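Local atomic coordinates of ER-derived vesicles protein ERV41 (Saccharomyces cerevisiae, PDB entry 3ZLC), a protein that travels in COPII-coated vesicles derived from the endoplasmic reticulum and is required for efficient transport of a subset of secretory proteins to the Golgi. Residues I6-D18 and F236-S248. Residues are numbered along the deposited sequence; the frame is centred on the assembly and turned at random. Where two conformers were deposited one is given.
Sequences IDQQYVVDSQVRD and FKYNFEPLSIVVS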
loop_
_atom_site.group_PDB
_atom_site.type_symbol
_atom_site.label_atom_id
_atom_site.label_comp_id
_atom_site.label_asym_id
_atom_site.label_seq_id
_atom_site.Cartn_x
_atom_site.Cartn_y
_atom_site.Cartn_z
ATOM N N ILE A 6 -12.769 -13.893 25.957
ATOM C CA ILE A 6 -11.638 -13.308 25.240
ATOM C C ILE A 6 -11.281 -11.904 25.747
ATOM O O ILE A 6 -12.130 -11.009 25.817
ATOM C CB ILE A 6 -11.874 -13.275 23.713
ATOM C CG1 ILE A 6 -12.289 -14.657 23.195
ATOM C CG2 ILE A 6 -10.620 -12.798 22.993
ATOM C CD1 ILE A 6 -11.131 -15.627 22.995
ATOM N N ASP A 7 -10.010 -11.735 26.089
ATOM C CA ASP A 7 -9.485 -10.509 26.674
ATOM C C ASP A 7 -8.121 -10.295 26.029
ATOM O O ASP A 7 -7.443 -11.273 25.685
ATOM C CB ASP A 7 -9.335 -10.706 28.189
ATOM C CG ASP A 7 -8.519 -9.613 28.854
ATOM O OD1 ASP A 7 -8.783 -8.417 28.595
ATOM O OD2 ASP A 7 -7.613 -9.956 29.645
ATOM N N GLN A 8 -7.709 -9.047 25.824
ATOM C CA GLN A 8 -6.371 -8.804 25.292
ATOM C C GLN A 8 -5.498 -7.949 26.212
ATOM O O GLN A 8 -5.971 -6.982 26.823
ATOM C CB GLN A 8 -6.409 -8.264 23.854
ATOM C CG GLN A 8 -6.980 -6.865 23.657
ATOM C CD GLN A 8 -6.995 -6.464 22.177
ATOM O OE1 GLN A 8 -6.839 -5.289 21.832
ATOM N NE2 GLN A 8 -7.183 -7.453 21.298
ATOM N N GLN A 9 -4.224 -8.333 26.313
ATOM C CA GLN A 9 -3.291 -7.719 27.258
ATOM C C GLN A 9 -2.021 -7.273 26.556
ATOM O O GLN A 9 -1.562 -7.925 25.614
ATOM C CB GLN A 9 -2.911 -8.733 28.349
ATOM C CG GLN A 9 -4.057 -9.196 29.240
ATOM C CD GLN A 9 -3.616 -10.253 30.246
ATOM O OE1 GLN A 9 -3.233 -11.363 29.872
ATOM N NE2 GLN A 9 -3.652 -9.903 31.525
ATOM N N TYR A 10 -1.434 -6.176 27.023
ATOM C CA TYR A 10 -0.168 -5.733 26.458
ATOM C C TYR A 10 0.949 -6.485 27.149
ATOM O O TYR A 10 0.917 -6.657 28.366
ATOM C CB TYR A 10 0.006 -4.225 26.637
ATOM C CG TYR A 10 -1.063 -3.441 25.921
ATOM C CD1 TYR A 10 -1.228 -3.569 24.549
ATOM C CD2 TYR A 10 -1.917 -2.584 26.613
ATOM C CE1 TYR A 10 -2.214 -2.863 23.869
ATOM C CE2 TYR A 10 -2.909 -1.867 25.943
ATOM C CZ TYR A 10 -3.051 -2.023 24.568
ATOM O OH TYR A 10 -4.025 -1.309 23.890
ATOM N N VAL A 11 1.922 -6.968 26.382
ATOM C CA VAL A 11 3.089 -7.590 27.001
ATOM C C VAL A 11 4.365 -7.149 26.307
ATOM O O VAL A 11 4.333 -6.587 25.205
ATOM C CB VAL A 11 3.033 -9.146 26.975
ATOM C CG1 VAL A 11 1.735 -9.666 27.575
ATOM C CG2 VAL A 11 3.219 -9.660 25.556
ATOM N N VAL A 12 5.490 -7.425 26.955
ATOM C CA VAL A 12 6.794 -7.156 26.371
ATOM C C VAL A 12 7.022 -7.986 25.117
ATOM O O VAL A 12 6.918 -9.220 25.142
ATOM C CB VAL A 12 7.921 -7.415 27.381
ATOM C CG1 VAL A 12 9.251 -7.616 26.673
ATOM C CG2 VAL A 12 8.001 -6.263 28.372
ATOM N N ASP A 13 7.320 -7.297 24.017
ATOM C CA ASP A 13 7.719 -7.962 22.785
ATOM C C ASP A 13 9.075 -8.640 22.994
ATOM O O ASP A 13 10.114 -8.128 22.569
ATOM C CB ASP A 13 7.779 -6.959 21.623
ATOM C CG ASP A 13 7.878 -7.636 20.257
ATOM O OD1 ASP A 13 7.628 -8.864 20.165
ATOM O OD2 ASP A 13 8.192 -6.928 19.268
ATOM N N SER A 14 9.058 -9.772 23.692
ATOM C CA SER A 14 10.207 -10.659 23.726
ATOM C C SER A 14 10.045 -11.523 22.489
ATOM O O SER A 14 8.940 -11.621 21.943
ATOM C CB SER A 14 10.227 -11.515 24.997
ATOM O OG SER A 14 9.282 -12.567 24.936
ATOM N N GLN A 15 11.143 -12.126 22.041
ATOM C CA GLN A 15 11.169 -12.873 20.787
ATOM C C GLN A 15 10.772 -11.989 19.612
ATOM O O GLN A 15 9.751 -12.233 18.967
ATOM C CB GLN A 15 10.240 -14.091 20.848
ATOM C CG GLN A 15 10.405 -14.938 22.094
ATOM C CD GLN A 15 10.630 -16.398 21.769
ATOM O OE1 GLN A 15 9.702 -17.113 21.391
ATOM N NE2 GLN A 15 11.873 -16.849 21.905
ATOM N N VAL A 16 11.568 -10.958 19.342
ATOM C CA VAL A 16 11.318 -10.099 18.187
ATOM C C VAL A 16 11.836 -10.767 16.914
ATOM O O VAL A 16 13.035 -11.045 16.800
ATOM C CB VAL A 16 11.976 -8.702 18.336
ATOM C CG1 VAL A 16 11.732 -7.866 17.088
ATOM C CG2 VAL A 16 11.435 -7.982 19.564
ATOM N N ARG A 17 10.943 -11.030 15.962
ATOM C CA ARG A 17 11.356 -11.646 14.702
ATOM C C ARG A 17 12.223 -10.674 13.921
ATOM O O ARG A 17 11.995 -9.462 13.977
ATOM C CB ARG A 17 10.142 -12.042 13.861
ATOM C CG ARG A 17 9.316 -13.178 14.448
ATOM C CD ARG A 17 8.126 -13.511 13.559
ATOM N NE ARG A 17 7.026 -14.107 14.319
ATOM C CZ ARG A 17 6.595 -15.356 14.165
ATOM N NH1 ARG A 17 7.162 -16.147 13.267
ATOM N NH2 ARG A 17 5.594 -15.815 14.901
ATOM N N ASP A 18 13.203 -11.203 13.189
ATOM C CA ASP A 18 14.133 -10.370 12.421
ATOM C C ASP A 18 13.499 -9.809 11.154
ATOM O O ASP A 18 13.845 -8.707 10.702
ATOM C CB ASP A 18 15.390 -11.167 12.047
ATOM C CG ASP A 18 16.180 -11.615 13.262
ATOM O OD1 ASP A 18 16.132 -10.909 14.293
ATOM O OD2 ASP A 18 16.846 -12.677 13.182
ATOM N N PHE A 236 4.740 4.115 1.829
ATOM C CA PHE A 236 4.279 3.454 3.049
ATOM C C PHE A 236 5.431 3.431 4.039
ATOM O O PHE A 236 6.394 2.686 3.850
ATOM C CB PHE A 236 3.875 2.020 2.739
ATOM C CG PHE A 236 2.719 1.906 1.767
ATOM C CD1 PHE A 236 2.945 1.842 0.399
ATOM C CD2 PHE A 236 1.402 1.840 2.229
ATOM C CE1 PHE A 236 1.875 1.715 -0.510
ATOM C CE2 PHE A 236 0.329 1.716 1.331
ATOM C CZ PHE A 236 0.567 1.655 -0.039
ATOM N N LYS A 237 5.362 4.268 5.066
ATOM C CA LYS A 237 6.382 4.236 6.108
ATOM C C LYS A 237 5.914 3.273 7.177
ATOM O O LYS A 237 4.718 3.217 7.508
ATOM C CB LYS A 237 6.604 5.626 6.705
ATOM C CG LYS A 237 7.056 6.656 5.683
ATOM C CD LYS A 237 8.299 7.396 6.156
ATOM C CE LYS A 237 8.698 8.485 5.164
ATOM N NZ LYS A 237 9.938 9.210 5.578
ATOM N N TYR A 238 6.837 2.473 7.698
ATOM C CA TYR A 238 6.433 1.525 8.731
ATOM C C TYR A 238 7.427 1.467 9.874
ATOM O O TYR A 238 8.635 1.617 9.683
ATOM C CB TYR A 238 6.186 0.124 8.136
ATOM C CG TYR A 238 7.293 -0.353 7.216
ATOM C CD1 TYR A 238 8.427 -0.963 7.737
ATOM C CD2 TYR A 238 7.203 -0.203 5.832
ATOM C CE1 TYR A 238 9.437 -1.417 6.921
ATOM C CE2 TYR A 238 8.235 -0.657 4.994
ATOM C CZ TYR A 238 9.345 -1.262 5.552
ATOM O OH TYR A 238 10.393 -1.720 4.768
ATOM N N ASN A 239 6.901 1.288 11.077
ATOM C CA ASN A 239 7.744 1.002 12.225
ATOM C C ASN A 239 7.047 -0.045 13.078
ATOM O O ASN A 239 5.826 -0.233 12.974
ATOM C CB ASN A 239 8.019 2.256 13.045
ATOM C CG ASN A 239 9.319 2.161 13.801
ATOM O OD1 ASN A 239 9.832 1.051 14.033
ATOM N ND2 ASN A 239 9.878 3.309 14.179
ATOM N N PHE A 240 7.813 -0.716 13.927
ATOM C CA PHE A 240 7.287 -1.850 14.682
ATOM C C PHE A 240 7.366 -1.559 16.166
ATOM O O PHE A 240 8.434 -1.250 16.695
ATOM C CB PHE A 240 8.058 -3.124 14.302
ATOM C CG PHE A 240 7.998 -3.419 12.818
ATOM C CD1 PHE A 240 6.950 -4.152 12.290
ATOM C CD2 PHE A 240 8.971 -2.909 11.951
ATOM C CE1 PHE A 240 6.874 -4.405 10.913
ATOM C CE2 PHE A 240 8.897 -3.151 10.571
ATOM C CZ PHE A 240 7.849 -3.903 10.057
ATOM N N GLU A 241 6.219 -1.634 16.832
ATOM C CA GLU A 241 6.149 -1.292 18.246
ATOM C C GLU A 241 6.837 -2.349 19.091
ATOM O O GLU A 241 6.760 -3.543 18.770
ATOM C CB GLU A 241 4.683 -1.150 18.664
ATOM C CG GLU A 241 3.943 -0.111 17.820
ATOM C CD GLU A 241 2.594 0.246 18.395
ATOM O OE1 GLU A 241 2.286 -0.278 19.485
ATOM O OE2 GLU A 241 1.849 1.050 17.773
ATOM N N PRO A 242 7.500 -1.913 20.182
ATOM C CA PRO A 242 8.239 -2.799 21.085
ATOM C C PRO A 242 7.343 -3.512 22.092
ATOM O O PRO A 242 7.834 -3.944 23.137
ATOM C CB PRO A 242 9.162 -1.831 21.836
ATOM C CG PRO A 242 8.391 -0.546 21.891
ATOM C CD PRO A 242 7.706 -0.490 20.520
ATOM N N LEU A 243 6.054 -3.624 21.796
ATOM C CA LEU A 243 5.154 -4.390 22.656
ATOM C C LEU A 243 4.379 -5.402 21.814
ATOM O O LEU A 243 4.464 -5.381 20.587
ATOM C CB LEU A 243 4.208 -3.471 23.440
ATOM C CG LEU A 243 3.440 -2.350 22.737
ATOM C CD1 LEU A 243 2.290 -2.879 21.904
ATOM C CD2 LEU A 243 2.920 -1.336 23.758
ATOM N N SER A 244 3.650 -6.287 22.484
ATOM C CA SER A 244 2.780 -7.252 21.820
ATOM C C SER A 244 1.426 -7.217 22.495
ATOM O O SER A 244 1.309 -6.839 23.668
ATOM C CB SER A 244 3.351 -8.668 21.945
ATOM O OG SER A 244 4.549 -8.791 21.212
ATOM N N ILE A 245 0.399 -7.612 21.763
ATOM C CA ILE A 245 -0.897 -7.802 22.383
ATOM C C ILE A 245 -1.167 -9.297 22.452
ATOM O O ILE A 245 -1.150 -9.992 21.424
ATOM C CB ILE A 245 -1.998 -7.116 21.582
ATOM C CG1 ILE A 245 -1.751 -5.604 21.512
ATOM C CG2 ILE A 245 -3.357 -7.417 22.194
ATOM C CD1 ILE A 245 -2.584 -4.892 20.412
ATOM N N VAL A 246 -1.403 -9.802 23.660
ATOM C CA VAL A 246 -1.715 -11.212 23.821
ATOM C C VAL A 246 -3.222 -11.384 23.916
ATOM O O VAL A 246 -3.895 -10.704 24.699
ATOM C CB VAL A 246 -1.016 -11.812 25.060
ATOM C CG1 VAL A 246 -1.533 -13.221 25.349
ATOM C CG2 VAL A 246 0.487 -11.836 24.843
ATOM N N VAL A 247 -3.761 -12.280 23.100
ATOM C CA VAL A 247 -5.195 -12.523 23.113
ATOM C C VAL A 247 -5.444 -13.913 23.685
ATOM O O VAL A 247 -5.072 -14.914 23.067
ATOM C CB VAL A 247 -5.808 -12.405 21.707
ATOM C CG1 VAL A 247 -7.235 -12.904 21.724
ATOM C CG2 VAL A 247 -5.737 -10.956 21.187
ATOM N N SER A 248 -6.044 -13.966 24.875
ATOM C CA SER A 248 -6.389 -15.230 25.527
ATOM C C SER A 248 -7.900 -15.420 25.536
ATOM O O SER A 248 -8.640 -14.536 25.105
ATOM C CB SER A 248 -5.856 -15.271 26.962
ATOM O OG SER A 248 -4.442 -15.179 26.997
HETATM O O HOH W 1 7.383 -5.327 16.734
#
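Q9 and V246 form the central hydrogen-bonded pair of a two-stranded antiparallel ladder between strands 8-12 and 243-247, from the two ends of this lumenal domain. It exemplifies how antiparallel strands match donors and acceptors reciprocally at alternate residues, here D7, Q9 and V11 against S248, V246 and S244. Q9 and V246 each donate their N-H to the other's carbonyl oxygen, V246 N reaching Q9 O at 2.7 Å. V11 and S244 repeat the pattern, V11 N donating to S244 O at 2.8 Å. At the outer end S248 N meets D7 O, whereas the return bond from D7 N to S248 O lengthens to 3.3 Å and arrives 40° out of the carbonyl plane. The ladder is an edge extension of the mixed sheet, since strand 188-200 pairs with strand 243-247 in parallel.

I245 sits between Q8 and Y10 on the face they share with V247. Its CG1, anti to the carbonyl carbon (chi1 -61°), runs alongside the Y10 side chain to CE1 at 3.6 Å, while CG2 touches Q8 CB, the side chains crossing at a slant. With an alanine here, Y10 would probably keep little apolar contact across the strands beyond the distant L243 CD1, and Q8 little beyond V247. On the other face V11 CG2 meets V246 CG2 with the side chains nearly perpendicular. E241 OE2 is hydrogen-bonded to S194 OG, and S248 OG to K201 NZ. Past the last bridge D13 centres an inverse gamma turn, and one water donates to both D13 OD2, at 3.1 Å, and E241 O, at 2.8 Å.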